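Local coordinates for protein A putative transcriptional regulator (PDB 2HKU) that probably binds DNA at cis-regulatory sites as a transcription factor of the TetR family, at residues A[20-23]-A[24-28]; A[112-115]-A[116-120]; A[177-181]-A[182-186]. One frame throughout, in Å; residues are numbered along the deposited sequence.

In the fold
Interaction 1 (20-28) comes first along the chain, interaction 2 (112-120) next and interaction 3 (177-186) last. They run in series, so none encloses or crosses another, and each is a local contact within one unbroken stretch rather than the closure of a long loop. Interaction 1 opens helix 21-36 in the predicted DNA-binding part, its centre about 21 Å from that of interaction 2. Helix 108-120, which carries interaction 2, packs on helix 63-87 and, through L113, on helix 21-36. It also meets interaction 3, at the end of helix 161-181, through E112 and T180. Interactions 2 and 3 both touch the second subunit.

Interaction 1: residues A[20-23]-A[24-28]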
# COMPACT_ATOMS: atom_id res chain seq x y z
N GLN A 20 -24.22 19.61 10.85
CA GLN A 20 -24.72 19.80 12.26
C GLN A 20 -24.83 18.45 13.03
O GLN A 20 -23.92 18.10 13.83
CB GLN A 20 -26.01 20.65 12.24
CG GLN A 20 -27.27 20.04 12.83
CD GLN A 20 -28.33 19.75 11.76
OE1 GLN A 20 -29.51 19.56 12.09
NE2 GLN A 20 -27.92 19.75 10.49
N THR A 21 -25.90 17.71 12.79
CA THR A 21 -25.87 16.27 13.06
C THR A 21 -24.96 15.62 12.02
O THR A 21 -24.17 14.73 12.39
CB THR A 21 -27.25 15.58 13.04
OG1 THR A 21 -28.24 16.49 13.52
CG2 THR A 21 -27.22 14.33 13.94
N ARG A 22 -25.05 16.06 10.74
CA ARG A 22 -24.02 15.73 9.74
C ARG A 22 -22.60 15.79 10.33
O ARG A 22 -21.85 14.78 10.26
CB ARG A 22 -24.17 16.50 8.40
CG ARG A 22 -22.87 16.47 7.52
CD ARG A 22 -23.05 16.87 6.05
NE ARG A 22 -22.93 15.77 5.05
CZ ARG A 22 -21.79 15.13 4.66
NH1 ARG A 22 -20.59 15.41 5.19
NH2 ARG A 22 -21.86 14.17 3.72
N ASP A 23 -22.23 16.94 10.93
CA ASP A 23 -20.89 17.10 11.52
C ASP A 23 -20.63 16.21 12.75
O ASP A 23 -19.50 15.67 12.92
CB ASP A 23 -20.56 18.56 11.87
CG ASP A 23 -20.58 19.49 10.66
OD1 ASP A 23 -20.28 19.06 9.52
OD2 ASP A 23 -20.88 20.69 10.87
N ALA A 24 -21.66 16.04 13.58
CA ALA A 24 -21.54 15.19 14.77
C ALA A 24 -21.21 13.74 14.36
O ALA A 24 -20.34 13.10 14.93
CB ALA A 24 -22.83 15.24 15.66
N LEU A 25 -21.92 13.25 13.36
CA LEU A 25 -21.70 11.90 12.79
C LEU A 25 -20.28 11.72 12.22
O LEU A 25 -19.53 10.76 12.55
CB LEU A 25 -22.77 11.64 11.73
CG LEU A 25 -24.10 11.14 12.29
CD1 LEU A 25 -25.11 11.07 11.15
CD2 LEU A 25 -23.95 9.74 12.91
N PHE A 26 -19.89 12.74 11.46
CA PHE A 26 -18.61 12.73 10.79
C PHE A 26 -17.48 12.64 11.77
O PHE A 26 -16.59 11.82 11.62
CB PHE A 26 -18.47 13.90 9.82
CG PHE A 26 -17.48 13.61 8.69
CD1 PHE A 26 -17.89 12.95 7.54
CD2 PHE A 26 -16.14 14.01 8.78
CE1 PHE A 26 -17.00 12.70 6.51
CE2 PHE A 26 -15.25 13.76 7.72
CZ PHE A 26 -15.68 13.13 6.61
N THR A 27 -17.53 13.47 12.82
CA THR A 27 -16.53 13.45 13.87
C THR A 27 -16.48 12.12 14.63
O THR A 27 -15.42 11.63 14.88
CB THR A 27 -16.76 14.66 14.87
OG1 THR A 27 -16.56 15.88 14.11
CG2 THR A 27 -15.80 14.65 16.04
N ALA A 28 -17.63 11.58 15.03
CA ALA A 28 -17.64 10.39 15.84
C ALA A 28 -17.07 9.29 14.93
O ALA A 28 -16.19 8.54 15.32
CB ALA A 28 -19.04 10.06 16.23
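The guanidinium of R22 and the ring of F26 approach each other at a slant, with NH1 of R22 4.3 Å from CD1 of F26. At this distance it is a peripheral contact, neither face-on nor edge-on, between two side chains four residues apart, one helical turn. R22 starts out extended and turns at its third torsion (chi3 -109°), which carries the guanidinium forward along the helix, toward the ring. NH2 of R22 forms a salt bridge with E69 of helix 63-87, and the same helix meets the F26 ring through E69, V70 and A73. The F26 ring accordingly leads away from the first turn, toward helix 63-87.

The turn itself is the opening of helix 21-36, the helix that precedes the predicted helix-turn-helix (41-60) in this TetR-type domain. Its backbone evidence is a ladder of i to i+4 bonds. N of A24 reaches O of Q20 at 3.1 Å, and N of L25 meets O of T21 at 2.9 Å. N of F26 bonds to O of R22 at 3.1 Å, and that oxygen also takes a hydrogen bond from the hydroxyl of Y60.

O of D23 is gripped twice by one residue. N of T27 reaches it at 3.0 Å, and OG1 of T27 donates to it at 3.2 Å, the two donors arriving from opposite faces of the carbonyl plane. T27 holds OG1 beside its backbone N, the position from which the hydroxyl can bend back to that carbonyl. L25 leaves the helix on a different side from this polar pair, into I45 and A49 of helix 42-49 and V56 of helix 53-60; its CB lies 3.5 Å from O of T21.

Interaction 2: residues A[112-115]-A[116-120]; sequences ELFT and SAMLM. With EDO (1,2-ethanediol), chain H.
F114 and M118, a selenomethionine, form a Met-aromatic contact across one turn of helix 108-120, a buried contact in the C-terminal region of this TetR-family protein. CG of M118 stands over one face of the F114 ring, 4.2 Å from the centroid and 16° off the normal, a CH-pi approach displaced toward the rim. SE follows more obliquely, 4.5 Å from the centroid. A bend at chi3 (-91°) folds the methyl CE back to CD2 of F114, at 3.5 Å. With its first torsion near 180° (176°), F114 holds its ring where the methyl arrives. I131 of helix 125-152 and F173 of helix 161-181 pack against both side chains.

T115 comes in beside this pair, its CG2 3.9 Å from CE of M118, while I177 of the second subunit touches both residues. The T115 hydroxyl turns the other way, OG1 donating to O of E112 at 2.8 Å. That carbonyl also accepts the backbone N of S116, so two donors hold it. At the interface between the subunits, O2 of a bound 1,2-ethanediol, probably from the crystallisation liquor and also hydrogen-bonded to S116 O of the second subunit, donates to O of S116 at 3.1 Å.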
# COMPACT_ATOMS: atom_id res chain seq x y z
N GLU A 112 -3.62 4.86 6.50
CA GLU A 112 -4.00 3.46 6.63
C GLU A 112 -5.53 3.27 6.47
O GLU A 112 -5.99 2.39 5.72
CB GLU A 112 -3.47 2.89 7.94
CG GLU A 112 -4.03 1.50 8.24
CD GLU A 112 -3.69 1.01 9.63
OE1 GLU A 112 -2.79 1.61 10.33
OE2 GLU A 112 -4.34 0.02 10.01
N LEU A 113 -6.34 4.09 7.10
CA LEU A 113 -7.76 4.08 6.77
C LEU A 113 -8.10 4.26 5.27
O LEU A 113 -9.04 3.60 4.74
CB LEU A 113 -8.50 5.18 7.54
CG LEU A 113 -9.98 5.19 7.68
CD1 LEU A 113 -10.35 3.86 8.39
CD2 LEU A 113 -10.36 6.38 8.57
N PHE A 114 -7.39 5.15 4.58
CA PHE A 114 -7.71 5.44 3.21
C PHE A 114 -7.27 4.23 2.36
O PHE A 114 -7.95 3.88 1.40
CB PHE A 114 -6.91 6.66 2.74
CG PHE A 114 -7.11 6.98 1.27
CD1 PHE A 114 -8.38 7.28 0.77
CD2 PHE A 114 -6.00 7.04 0.41
CE1 PHE A 114 -8.57 7.60 -0.59
CE2 PHE A 114 -6.15 7.39 -0.93
CZ PHE A 114 -7.42 7.64 -1.48
N THR A 115 -6.11 3.63 2.68
CA THR A 115 -5.73 2.31 2.04
C THR A 115 -6.83 1.22 2.23
O THR A 115 -7.13 0.47 1.26
CB THR A 115 -4.26 1.78 2.44
OG1 THR A 115 -4.24 1.35 3.81
CG2 THR A 115 -3.24 2.81 2.18
N SER A 116 -7.45 1.15 3.42
CA SER A 116 -8.56 0.20 3.67
C SER A 116 -9.75 0.55 2.86
O SER A 116 -10.41 -0.35 2.21
CB SER A 116 -8.96 0.09 5.13
OG SER A 116 -7.82 -0.47 5.77
N ALA A 117 -10.02 1.86 2.80
CA ALA A 117 -11.08 2.33 1.90
C ALA A 117 -10.84 1.95 0.39
O ALA A 117 -11.81 1.59 -0.28
CB ALA A 117 -11.34 3.83 2.01
N MSE A 118 -9.62 2.12 -0.14
CA MSE A 118 -9.37 1.81 -1.55
C MSE A 118 -9.55 0.30 -1.86
O MSE A 118 -9.87 -0.11 -3.00
CB MSE A 118 -7.91 2.13 -1.96
CG MSE A 118 -7.59 3.63 -2.08
SE MSE A 118 -5.89 4.07 -2.82
CE MSE A 118 -4.77 4.15 -1.18
N LEU A 119 -9.22 -0.51 -0.87
CA LEU A 119 -9.38 -1.95 -0.96
C LEU A 119 -10.85 -2.40 -0.91
O LEU A 119 -11.18 -3.51 -1.43
CB LEU A 119 -8.57 -2.66 0.10
CG LEU A 119 -7.09 -2.63 -0.10
CD1 LEU A 119 -6.44 -3.14 1.18
CD2 LEU A 119 -6.62 -3.39 -1.34
N MSE A 120 -11.71 -1.64 -0.24
CA MSE A 120 -13.09 -2.12 -0.12
C MSE A 120 -14.06 -1.59 -1.15
O MSE A 120 -15.23 -1.99 -1.13
CB MSE A 120 -13.70 -2.07 1.30
CG MSE A 120 -13.65 -0.76 2.10
SE MSE A 120 -14.77 0.70 1.48
CE MSE A 120 -16.34 0.21 2.57
C1 EDO H . -8.68 -4.86 4.48
O1 EDO H . -8.30 -5.83 5.54
C2 EDO H . -9.28 -3.46 4.81
O2 EDO H . -10.23 -3.00 3.72

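Interaction 3: residues A[177-181]-A[182-186]. With EDO (1,2-ethanediol), chain C.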
# COMPACT_ATOMS: atom_id res chain seq x y z
N ILE A 177 1.36 0.65 5.01
CA ILE A 177 0.75 -0.66 5.13
C ILE A 177 1.71 -1.66 5.83
O ILE A 177 1.31 -2.37 6.75
CB ILE A 177 0.37 -1.20 3.70
CG1 ILE A 177 -0.83 -0.38 3.19
CG2 ILE A 177 -0.08 -2.64 3.89
CD1 ILE A 177 -1.05 -0.39 1.63
N GLN A 178 2.94 -1.73 5.39
CA GLN A 178 3.89 -2.71 5.91
C GLN A 178 4.35 -2.37 7.28
O GLN A 178 4.69 -3.23 8.11
CB GLN A 178 5.10 -2.70 5.05
CG GLN A 178 4.74 -3.41 3.67
CD GLN A 178 5.87 -3.39 2.77
OE1 GLN A 178 6.55 -4.44 2.55
NE2 GLN A 178 6.11 -2.25 2.16
N LYS A 179 4.48 -1.08 7.53
CA LYS A 179 4.78 -0.63 8.90
C LYS A 179 3.78 -1.04 9.94
O LYS A 179 4.18 -1.52 11.03
CB LYS A 179 5.11 0.88 8.89
CG LYS A 179 5.25 1.49 10.29
CD LYS A 179 6.26 2.70 10.25
CE LYS A 179 5.58 3.87 9.61
NZ LYS A 179 4.25 4.09 10.39
N THR A 180 2.49 -0.94 9.62
CA THR A 180 1.42 -1.33 10.51
C THR A 180 1.27 -2.86 10.67
O THR A 180 1.12 -3.39 11.81
CB THR A 180 0.09 -0.70 10.02
OG1 THR A 180 -0.86 -0.69 11.09
CG2 THR A 180 -0.55 -1.54 8.87
N ALA A 181 1.37 -3.58 9.55
CA ALA A 181 1.37 -5.00 9.59
C ALA A 181 2.52 -5.62 10.40
O ALA A 181 2.36 -6.68 10.93
CB ALA A 181 1.37 -5.56 8.16
N THR A 182 3.72 -5.01 10.35
CA THR A 182 4.92 -5.61 10.92
C THR A 182 5.09 -5.15 12.37
O THR A 182 6.04 -5.57 13.05
CB THR A 182 6.17 -5.14 10.19
OG1 THR A 182 6.16 -3.73 10.11
CG2 THR A 182 6.23 -5.76 8.78
N GLY A 183 4.17 -4.31 12.80
CA GLY A 183 4.26 -3.63 14.06
C GLY A 183 5.53 -2.78 14.13
O GLY A 183 6.26 -2.79 15.13
N GLU A 184 5.82 -2.05 13.05
CA GLU A 184 7.00 -1.19 13.02
C GLU A 184 8.30 -1.94 13.33
O GLU A 184 9.12 -1.53 14.19
CB GLU A 184 6.84 0.02 13.98
CG GLU A 184 5.76 0.97 13.58
CD GLU A 184 4.91 1.42 14.75
OE1 GLU A 184 4.99 0.77 15.84
OE2 GLU A 184 4.14 2.41 14.56
N SER A 185 8.53 -3.02 12.60
CA SER A 185 9.78 -3.72 12.74
C SER A 185 9.95 -4.51 11.48
O SER A 185 9.30 -4.22 10.44
CB SER A 185 9.82 -4.56 14.03
OG SER A 185 11.08 -5.26 14.21
N PHE A 186 10.87 -5.48 11.55
CA PHE A 186 11.24 -6.27 10.39
C PHE A 186 11.56 -5.37 9.22
O PHE A 186 11.15 -5.62 8.08
CB PHE A 186 10.14 -7.32 10.08
CG PHE A 186 9.78 -8.17 11.29
CD1 PHE A 186 10.44 -9.37 11.53
CD2 PHE A 186 8.83 -7.73 12.23
CE1 PHE A 186 10.17 -10.13 12.67
CE2 PHE A 186 8.53 -8.50 13.35
CZ PHE A 186 9.22 -9.72 13.56
C1 EDO C . 12.72 -6.81 4.96
O1 EDO C . 12.72 -8.16 5.46
C2 EDO C . 11.33 -6.23 5.25
O2 EDO C . 10.44 -7.21 5.78
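A Schellman motif ends helix 161-181, with G183 as the first residue to leave helical angles and N of G183 and N of E184 bonding back into the last turn. The diagnostic evidence is a pair of backbone bonds around the positive phi of G183 (59°). N of E184 reaches O of K179 at 2.7 Å, lying in the carbonyl plane, and N of G183 makes a weak bond to O of T180 at 3.3 Å. The two bonds satisfy carbonyls of the last turn as the chain leaves the helix.

T182 adds a further bond just before the glycine. Its backbone N, in an ordinary i to i+4 helical bond, reaches O of Q178 at 3.0 Å. With chi1 at 51°, OG1 sits between the backbone N and the carbonyl carbon, tucked against the turn. OG1 of T182 is placed as a second donor to O of Q178, but their separation of 2.5 Å is shorter than expected and the exact position is doubtful.

Across the turn, K179 of the helix and E184 meet through their aliphatic stems, which cross at an angle with CG to CG at 3.4 Å. Their charged ends do not form a salt bridge, NZ of K179 remaining 4.5 Å from OE2 of E184, although some electrostatic attraction is plausible. K179 bends at its last two torsions, and NZ instead bonds to O of L104.

The loop so begun leads to helix 190-201, and Y188 in it touches Q178 and T182. Among the neighbouring helices, K179 packs on A108 and I177 on T115 of helix 108-120, while A181 touches M118 of the second subunit, and T182 touches L135 of that subunit.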